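Local coordinates for NTF2-like protein of unknown function (Prochlorococcus marinus, PDB 3HZP) that is of unknown function but adopts an NTF2-like fold and forms a dimer in the crystal, at residues D32-R37 with V114-R119; A62-V67 with C80-G85; D96-V101 with G122-T127. All blocks are in the same frame, centred on the assembly; numbering follows the deposited sequence. Where two conformers were deposited one is given.

Interaction 1. Residues D32-R37 with V114-R119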
loop_
_atom_site.group_PDB
_atom_site.type_symbol
_atom_site.label_atom_id
_atom_site.label_comp_id
_atom_site.label_asym_id
_atom_site.label_seq_id
_atom_site.Cartn_x
_atom_site.Cartn_y
_atom_site.Cartn_z
ATOM N N ASP A 32 6.365 12.128 8.951
ATOM C CA ASP A 32 7.015 11.268 7.944
ATOM C C ASP A 32 6.022 10.527 7.031
ATOM O O ASP A 32 6.388 9.628 6.286
ATOM C CB ASP A 32 8.000 10.335 8.622
ATOM C CG ASP A 32 7.348 9.361 9.520
ATOM O OD1 ASP A 32 6.213 9.590 10.014
ATOM O OD2 ASP A 32 8.027 8.357 9.823
ATOM N N PHE A 33 4.761 10.911 7.114
ATOM C CA PHE A 33 3.738 10.419 6.188
ATOM C C PHE A 33 4.113 10.718 4.747
ATOM O O PHE A 33 4.561 11.805 4.427
ATOM C CB PHE A 33 2.429 11.134 6.478
ATOM C CG PHE A 33 1.364 10.904 5.431
ATOM C CD1 PHE A 33 0.536 9.826 5.504
ATOM C CD2 PHE A 33 1.194 11.782 4.384
ATOM C CE1 PHE A 33 -0.411 9.576 4.534
ATOM C CE2 PHE A 33 0.232 11.528 3.394
ATOM C CZ PHE A 33 -0.573 10.461 3.479
ATOM N N LEU A 34 3.842 9.742 3.877
ATOM C CA LEU A 34 3.766 9.973 2.443
ATOM C C LEU A 34 2.529 9.284 1.893
ATOM O O LEU A 34 2.065 8.286 2.436
ATOM C CB LEU A 34 5.004 9.464 1.711
ATOM C CG LEU A 34 6.315 10.103 2.059
ATOM C CD1 LEU A 34 7.519 9.337 1.481
ATOM C CD2 LEU A 34 6.388 11.562 1.603
ATOM N N PHE A 35 2.032 9.836 0.800
ATOM C CA PHE A 35 0.923 9.314 0.016
ATOM C C PHE A 35 1.495 8.759 -1.273
ATOM O O PHE A 35 2.149 9.503 -2.027
ATOM C CB PHE A 35 -0.062 10.466 -0.301
ATOM C CG PHE A 35 -1.238 10.066 -1.131
ATOM C CD1 PHE A 35 -2.386 9.608 -0.532
ATOM C CD2 PHE A 35 -1.190 10.175 -2.517
ATOM C CE1 PHE A 35 -3.487 9.239 -1.302
ATOM C CE2 PHE A 35 -2.313 9.832 -3.289
ATOM C CZ PHE A 35 -3.426 9.391 -2.668
ATOM N N ILE A 36 1.324 7.463 -1.508
ATOM C CA ILE A 36 1.879 6.784 -2.682
ATOM C C ILE A 36 0.829 6.716 -3.756
ATOM O O ILE A 36 -0.195 6.084 -3.597
ATOM C CB ILE A 36 2.437 5.400 -2.344
ATOM C CG1 ILE A 36 3.431 5.466 -1.182
ATOM C CG2 ILE A 36 3.098 4.786 -3.575
ATOM C CD1 ILE A 36 4.570 6.496 -1.350
ATOM N N ARG A 37 1.079 7.455 -4.835
ATOM C CA ARG A 37 0.202 7.497 -5.998
ATOM C C ARG A 37 0.217 6.171 -6.759
ATOM O O ARG A 37 1.131 5.329 -6.563
ATOM C CB ARG A 37 0.640 8.627 -6.910
ATOM C CG ARG A 37 0.431 10.001 -6.310
ATOM C CD ARG A 37 1.017 11.093 -7.228
ATOM N NE ARG A 37 2.422 11.279 -6.945
ATOM C CZ ARG A 37 3.174 12.259 -7.447
ATOM N NH1 ARG A 37 2.657 13.092 -8.336
ATOM N NH2 ARG A 37 4.440 12.391 -7.052
ATOM N N VAL A 114 -2.728 9.494 10.761
ATOM C CA VAL A 114 -2.406 8.667 9.605
ATOM C C VAL A 114 -0.890 8.777 9.341
ATOM O O VAL A 114 -0.344 9.894 9.368
ATOM C CB VAL A 114 -3.301 9.025 8.407
ATOM C CG1 VAL A 114 -3.053 10.467 7.903
ATOM C CG2 VAL A 114 -3.110 8.009 7.291
ATOM N N ALA A 115 -0.219 7.624 9.197
ATOM C CA ALA A 115 1.199 7.459 9.058
ATOM C C ALA A 115 1.627 7.116 7.645
ATOM O O ALA A 115 2.795 7.319 7.290
ATOM C CB ALA A 115 1.717 6.386 10.026
ATOM N N TRP A 116 0.729 6.545 6.851
ATOM C CA TRP A 116 1.111 6.062 5.510
ATOM C C TRP A 116 -0.150 5.785 4.732
ATOM O O TRP A 116 -1.151 5.328 5.271
ATOM C CB TRP A 116 1.941 4.779 5.590
ATOM C CG TRP A 116 2.612 4.456 4.344
ATOM C CD1 TRP A 116 2.245 3.505 3.433
ATOM C CD2 TRP A 116 3.807 5.053 3.843
ATOM N NE1 TRP A 116 3.122 3.512 2.370
ATOM C CE2 TRP A 116 4.086 4.444 2.590
ATOM C CE3 TRP A 116 4.659 6.041 4.319
ATOM C CZ2 TRP A 116 5.172 4.799 1.833
ATOM C CZ3 TRP A 116 5.762 6.390 3.560
ATOM C CH2 TRP A 116 6.002 5.752 2.330
HETATM N N MSE A 117 -0.124 6.033 3.433
HETATM C CA MSE A 117 -1.241 5.653 2.568
HETATM C C MSE A 117 -0.734 5.392 1.139
HETATM O O MSE A 117 -0.035 6.238 0.591
HETATM C CB MSE A 117 -2.298 6.747 2.539
HETATM C CG MSE A 117 -3.524 6.420 1.686
HETATM SE SE MSE A 117 -4.923 7.768 1.729
HETATM C CE MSE A 117 -5.446 7.456 3.594
ATOM N N GLN A 118 -1.105 4.238 0.579
ATOM C CA GLN A 118 -0.849 3.914 -0.808
ATOM C C GLN A 118 -2.159 3.574 -1.472
ATOM O O GLN A 118 -2.944 2.781 -0.951
ATOM C CB GLN A 118 0.145 2.740 -0.927
ATOM C CG GLN A 118 0.417 2.313 -2.383
ATOM C CD GLN A 118 1.673 1.509 -2.608
ATOM O OE1 GLN A 118 2.456 1.288 -1.680
ATOM N NE2 GLN A 118 1.912 1.117 -3.842
ATOM N N ARG A 119 -2.376 4.137 -2.647
ATOM C CA ARG A 119 -3.563 3.865 -3.437
ATOM C C ARG A 119 -3.258 3.239 -4.778
ATOM O O ARG A 119 -2.221 3.503 -5.381
ATOM C CB ARG A 119 -4.422 5.117 -3.664
ATOM C CG ARG A 119 -3.771 6.216 -4.472
ATOM C CD ARG A 119 -4.802 7.146 -5.112
ATOM N NE ARG A 119 -5.492 6.482 -6.193
ATOM C CZ ARG A 119 -6.629 6.883 -6.739
ATOM N NH1 ARG A 119 -7.219 7.990 -6.324
ATOM N NH2 ARG A 119 -7.179 6.173 -7.703
HETATM O O HOH W 1 4.956 7.317 9.148
HETATM O O HOH W 2 0.282 2.520 -5.797
#
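I36 and W116 meet on one face of a parallel strand pair: I36 CG1 lies 3.5 Å from W116 CZ2, with CD1 on the same rim of the indole. A chi1 of -166° turns W116 CG away from its backbone N, and the indole extends back over 32-37, where L34 adds CB against CZ3 and sets its carbonyl oxygen 3.9 Å above one indole face, offset toward the rim. Leucine and isoleucine suit this place, both presenting plain hydrocarbon to a wide ring. The indole NE1 bonds to T102 OG1 of the second subunit. An alanine in place of W116 would probably leave I36 and L34 without their aromatic cover and that threonine without its indole donor. F33 lies on the other face, where its ring edge meets A115 C and W116 N, the latter 3.6 Å from F33 CD1. F35 takes M117 SE at its ring edge, a Met-aromatic contact 3.7 Å from F35 CE1. I36 is bonded twice through its backbone: I36 N donates to M117 O (2.8 Å) and R119 N to I36 O (3.1 Å). Apolar packing thus shields a short backbone ladder, and the polar edge of the indole is spent on the dimer partner.

Interaction 2. Residues A62-V67 with C80-G85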
loop_
_atom_site.group_PDB
_atom_site.type_symbol
_atom_site.label_atom_id
_atom_site.label_comp_id
_atom_site.label_asym_id
_atom_site.label_seq_id
_atom_site.Cartn_x
_atom_site.Cartn_y
_atom_site.Cartn_z
ATOM N N ALA A 62 -16.779 11.820 -1.854
ATOM C CA ALA A 62 -15.861 10.749 -1.518
ATOM C C ALA A 62 -16.450 9.972 -0.356
ATOM O O ALA A 62 -17.076 10.531 0.539
ATOM C CB ALA A 62 -14.464 11.287 -1.112
ATOM N N GLU A 63 -16.295 8.672 -0.394
ATOM C CA GLU A 63 -16.810 7.864 0.692
ATOM C C GLU A 63 -15.922 6.677 0.976
ATOM O O GLU A 63 -15.219 6.169 0.085
ATOM C CB GLU A 63 -18.170 7.349 0.338
ATOM C CG GLU A 63 -18.186 6.464 -0.814
ATOM C CD GLU A 63 -19.530 5.759 -1.030
ATOM O OE1 GLU A 63 -20.609 6.423 -0.994
ATOM O OE2 GLU A 63 -19.520 4.534 -1.306
ATOM N N ILE A 64 -15.948 6.233 2.223
ATOM C CA ILE A 64 -15.325 4.950 2.593
ATOM C C ILE A 64 -16.352 3.873 2.213
ATOM O O ILE A 64 -17.261 3.550 2.991
ATOM C CB ILE A 64 -14.911 4.914 4.091
ATOM C CG1 ILE A 64 -14.004 6.110 4.482
ATOM C CG2 ILE A 64 -14.201 3.579 4.385
ATOM C CD1 ILE A 64 -12.670 6.259 3.673
ATOM N N THR A 65 -16.260 3.336 1.012
ATOM C CA THR A 65 -17.224 2.406 0.483
ATOM C C THR A 65 -17.244 1.077 1.247
ATOM O O THR A 65 -18.300 0.525 1.568
ATOM C CB THR A 65 -16.980 2.160 -1.001
ATOM O OG1 THR A 65 -17.034 3.435 -1.670
ATOM C CG2 THR A 65 -18.020 1.251 -1.593
ATOM N N LYS A 66 -16.059 0.540 1.506
ATOM C CA LYS A 66 -15.958 -0.762 2.149
ATOM C C LYS A 66 -14.605 -0.889 2.794
ATOM O O LYS A 66 -13.590 -0.581 2.145
ATOM C CB LYS A 66 -16.125 -1.913 1.131
ATOM C CG LYS A 66 -16.183 -3.316 1.770
ATOM C CD LYS A 66 -17.400 -3.496 2.609
ATOM C CE LYS A 66 -17.338 -4.787 3.426
ATOM N NZ LYS A 66 -17.091 -5.951 2.575
ATOM N N VAL A 67 -14.594 -1.328 4.046
ATOM C CA VAL A 67 -13.381 -1.664 4.753
ATOM C C VAL A 67 -13.145 -3.151 4.596
ATOM O O VAL A 67 -13.991 -3.976 4.956
ATOM C CB VAL A 67 -13.427 -1.249 6.230
ATOM C CG1 VAL A 67 -12.213 -1.762 6.986
ATOM C CG2 VAL A 67 -13.582 0.273 6.354
ATOM N N CYS A 80 -5.582 -0.196 8.092
ATOM C CA CYS A 80 -6.921 -0.205 7.541
ATOM C C CYS A 80 -6.827 -0.197 6.030
ATOM O O CYS A 80 -6.226 0.725 5.434
ATOM C CB CYS A 80 -7.758 0.966 8.076
ATOM S SG CYS A 80 -9.483 0.893 7.536
ATOM N N VAL A 81 -7.426 -1.195 5.412
ATOM C CA VAL A 81 -7.502 -1.313 3.971
ATOM C C VAL A 81 -8.923 -1.098 3.544
ATOM O O VAL A 81 -9.825 -1.719 4.113
ATOM C CB VAL A 81 -7.003 -2.707 3.498
ATOM C CG1 VAL A 81 -7.164 -2.860 1.960
ATOM C CG2 VAL A 81 -5.536 -2.956 3.952
ATOM N N PHE A 82 -9.151 -0.239 2.556
ATOM C CA PHE A 82 -10.493 0.094 2.144
ATOM C C PHE A 82 -10.571 0.463 0.700
ATOM O O PHE A 82 -9.559 0.737 0.045
ATOM C CB PHE A 82 -11.022 1.253 3.042
ATOM C CG PHE A 82 -10.201 2.511 2.970
ATOM C CD1 PHE A 82 -9.071 2.653 3.746
ATOM C CD2 PHE A 82 -10.555 3.556 2.125
ATOM C CE1 PHE A 82 -8.304 3.795 3.686
ATOM C CE2 PHE A 82 -9.761 4.693 2.056
ATOM C CZ PHE A 82 -8.677 4.820 2.832
ATOM N N THR A 83 -11.789 0.443 0.164
ATOM C CA THR A 83 -12.086 0.987 -1.150
ATOM C C THR A 83 -12.660 2.364 -0.943
ATOM O O THR A 83 -13.566 2.555 -0.120
ATOM C CB THR A 83 -13.107 0.134 -1.872
ATOM O OG1 THR A 83 -12.555 -1.156 -2.119
ATOM C CG2 THR A 83 -13.472 0.779 -3.233
ATOM N N LEU A 84 -12.084 3.332 -1.633
ATOM C CA LEU A 84 -12.490 4.737 -1.557
ATOM C C LEU A 84 -13.267 5.040 -2.828
ATOM O O LEU A 84 -12.734 4.918 -3.932
ATOM C CB LEU A 84 -11.270 5.630 -1.481
ATOM C CG LEU A 84 -11.551 7.130 -1.427
ATOM C CD1 LEU A 84 -12.105 7.463 -0.106
ATOM C CD2 LEU A 84 -10.245 7.946 -1.713
ATOM N N GLY A 85 -14.533 5.393 -2.726
ATOM C CA GLY A 85 -15.333 5.714 -3.911
ATOM C C GLY A 85 -15.496 7.212 -4.032
ATOM O O GLY A 85 -16.021 7.831 -3.109
#
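Two residues of one strand, T65 and K66, stand opposite the single T83 of the other, a classic beta bulge that shifts the register of two antiparallel strands by one residue. T65 has a nearly helical backbone (phi -66°, psi -46°), and its N-H reaches T83 O only in a weak, bent bond, whereas the bond from T83 N to K66 O is short and straight at 2.9 Å. Beyond the bulge, E63 and G85 form a hydrogen-bonded pair: E63 N gives to G85 O at 2.9 Å and G85 N returns the bond to E63 O at 3.0 Å. Glycine suits this place because T65 OG1 stands too near for a side chain: a CB on G85 would clash with it. That hydroxyl donates to E63 OE2 at 2.7 Å, on the anti lone pair of the carboxylate, and E63 CG lies 3.4 Å from G85 O. The opposite face is apolar. I64 sends CD1 obliquely to F82 CE2 at 3.7 Å and also to L84 CD1 at 4.0 Å; the ring of F82 is placed there by chi1 of 60°, which sets CG between the backbone N and the carbonyl carbon. Farther along, V67 CG1 rests 3.8 Å from C80 SG. L12 of helix 4-15 packs against I64, C80 and F82, so isoleucine, cysteine and phenylalanine, all able to pack without a polar partner, suit the side turned to the helix. A long, bulged hairpin whose apolar face is covered by an N-terminal helix is characteristic of the curved sheet of the NTF2-like fold.

Interaction 3. Residues D96-V101 with G122-T127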
loop_
_atom_site.group_PDB
_atom_site.type_symbol
_atom_site.label_atom_id
_atom_site.label_comp_id
_atom_site.label_asym_id
_atom_site.label_seq_id
_atom_site.Cartn_x
_atom_site.Cartn_y
_atom_site.Cartn_z
ATOM N N ASP A 96 -15.382 8.931 -12.135
ATOM C CA ASP A 96 -15.554 8.078 -10.980
ATOM C C ASP A 96 -14.168 7.496 -10.675
ATOM O O ASP A 96 -13.345 7.305 -11.593
ATOM C CB ASP A 96 -16.536 6.935 -11.260
ATOM C CG ASP A 96 -17.985 7.410 -11.428
ATOM O OD1 ASP A 96 -18.396 8.348 -10.748
ATOM O OD2 ASP A 96 -18.713 6.812 -12.243
ATOM N N ASP A 97 -13.912 7.225 -9.405
ATOM C CA ASP A 97 -12.626 6.714 -8.979
ATOM C C ASP A 97 -12.896 5.699 -7.875
ATOM O O ASP A 97 -13.606 5.991 -6.894
ATOM C CB ASP A 97 -11.795 7.889 -8.445
ATOM C CG ASP A 97 -10.384 7.521 -8.110
ATOM O OD1 ASP A 97 -9.663 6.951 -8.948
ATOM O OD2 ASP A 97 -9.976 7.881 -6.988
ATOM N N LEU A 98 -12.302 4.523 -7.999
ATOM C CA LEU A 98 -12.557 3.425 -7.083
ATOM C C LEU A 98 -11.287 2.634 -6.793
ATOM O O LEU A 98 -11.168 1.483 -7.255
ATOM C CB LEU A 98 -13.640 2.513 -7.682
ATOM C CG LEU A 98 -14.303 1.585 -6.702
ATOM C CD1 LEU A 98 -15.217 2.358 -5.725
ATOM C CD2 LEU A 98 -15.120 0.549 -7.504
ATOM N N PRO A 99 -10.302 3.247 -6.118
ATOM C CA PRO A 99 -9.070 2.519 -5.773
ATOM C C PRO A 99 -9.229 1.649 -4.514
ATOM O O PRO A 99 -10.072 1.893 -3.630
ATOM C CB PRO A 99 -8.079 3.618 -5.469
ATOM C CG PRO A 99 -8.951 4.730 -4.922
ATOM C CD PRO A 99 -10.186 4.658 -5.731
ATOM N N THR A 100 -8.313 0.702 -4.397
ATOM C CA THR A 100 -7.945 0.078 -3.130
ATOM C C THR A 100 -6.853 0.893 -2.453
ATOM O O THR A 100 -5.860 1.279 -3.105
ATOM C CB THR A 100 -7.395 -1.341 -3.358
ATOM O OG1 THR A 100 -8.427 -2.133 -3.963
ATOM C CG2 THR A 100 -6.949 -2.016 -2.029
ATOM N N VAL A 101 -7.062 1.170 -1.168
ATOM C CA VAL A 101 -6.139 1.959 -0.374
ATOM C C VAL A 101 -5.677 1.227 0.861
ATOM O O VAL A 101 -6.501 0.682 1.602
ATOM C CB VAL A 101 -6.824 3.282 0.080
ATOM C CG1 VAL A 101 -5.861 4.144 0.832
ATOM C CG2 VAL A 101 -7.447 4.001 -1.129
ATOM N N GLY A 122 -7.826 3.656 -10.149
ATOM C CA GLY A 122 -9.202 3.813 -9.710
ATOM C C GLY A 122 -10.270 3.000 -10.397
ATOM O O GLY A 122 -11.434 3.390 -10.332
ATOM N N GLN A 123 -9.910 1.869 -10.985
ATOM C CA GLN A 123 -10.888 0.995 -11.672
ATOM C C GLN A 123 -10.887 -0.426 -11.101
ATOM O O GLN A 123 -10.915 -1.407 -11.830
ATOM C CB GLN A 123 -10.613 0.987 -13.184
ATOM C CG GLN A 123 -10.674 2.401 -13.824
ATOM C CD GLN A 123 -9.422 3.270 -13.555
ATOM O OE1 GLN A 123 -8.281 2.796 -13.626
ATOM N NE2 GLN A 123 -9.640 4.546 -13.237
ATOM N N SER A 124 -10.788 -0.521 -9.784
ATOM C CA SER A 124 -10.787 -1.829 -9.132
ATOM C C SER A 124 -12.128 -2.550 -9.303
ATOM O O SER A 124 -13.185 -1.934 -9.526
ATOM C CB SER A 124 -10.432 -1.708 -7.646
ATOM O OG SER A 124 -11.489 -1.171 -6.859
ATOM N N ASP A 125 -12.069 -3.866 -9.152
ATOM C CA ASP A 125 -13.227 -4.748 -9.317
ATOM C C ASP A 125 -13.679 -5.199 -7.928
ATOM O O ASP A 125 -13.075 -6.074 -7.322
ATOM C CB ASP A 125 -12.840 -5.954 -10.131
ATOM C CG ASP A 125 -14.011 -6.901 -10.365
ATOM O OD1 ASP A 125 -15.118 -6.683 -9.811
ATOM O OD2 ASP A 125 -13.792 -7.874 -11.101
HETATM N N MSE A 126 -14.755 -4.583 -7.450
HETATM C CA MSE A 126 -15.314 -4.862 -6.132
HETATM C C MSE A 126 -15.657 -6.312 -5.931
HETATM O O MSE A 126 -15.582 -6.831 -4.808
HETATM C CB MSE A 126 -16.595 -4.056 -5.939
HETATM C CG MSE A 126 -16.341 -2.598 -5.872
HETATM SE SE MSE A 126 -14.835 -2.265 -4.661
HETATM C CE MSE A 126 -15.621 -2.935 -3.099
ATOM N N THR A 127 -16.038 -6.973 -7.012
ATOM C CA THR A 127 -16.480 -8.372 -6.909
ATOM C C THR A 127 -15.401 -9.323 -6.413
ATOM O O THR A 127 -15.701 -10.444 -6.021
ATOM C CB THR A 127 -17.060 -8.944 -8.213
ATOM O OG1 THR A 127 -16.039 -9.175 -9.191
ATOM C CG2 THR A 127 -18.138 -8.046 -8.779
HETATM O O HOH W 3 -11.136 -1.900 -4.241
#
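L98 sits where strand 93-108 of the NTF2-like sheet is interrupted, and its backbone is bridged to Q123, in the loop that follows strand 111-119. Its CB lies 3.6 Å from G122 O, the same oxygen that accepts a bond from L98 N at 2.7 Å. With chi1 at -162°, CG is turned to the side of the carbonyl carbon and comes 3.9 Å from S124 OG. From there the branches part: CD2 touches M126 CG at 3.7 Å, with the selenium slightly farther off, and also the backbone oxygen of S124, while CD1 packs on T83 of the neighbouring strand 77-90. A leucine suits the place because its forked end meets loop and sheet at once. Glycine is equally apt as G122, since a CB there would collide with D97 OD1, which already lies 3.3 Å from G122 CA; the other oxygen of D97 forms a salt bridge with R119. T100 OG1, whose direct partner is G40 O of the second subunit, is joined to S124 OG by a water that donates to both. Serine does double work: S124 OG at 2.7 Å and S124 N at 3.2 Å both donate to L98 O, from opposite faces of its carbonyl plane.

In the fold
All three contacts belong to one mixed sheet, in which 111-119, 93-108 and 77-90 are successive neighbours. Interaction 1 is the most buried and joins parallel strands through backbone bonds and aromatic packing; interaction 2, nested along the chain inside the loop that interaction 1 closes, is a partly buried antiparallel hairpin with one apolar and one polar face. Interaction 3 lies farther from the chain's centre, about 13 Å between centres, and ties a terminal loop to a strand mainly by polar bonds. The salt bridge R119 NH1 to D97 OD2 (2.8 Å) couples interactions 1 and 3, backbone pairing of F82 with V101 probably couples 2 and 3, and interactions 1 and 3 make polar contacts with the second subunit.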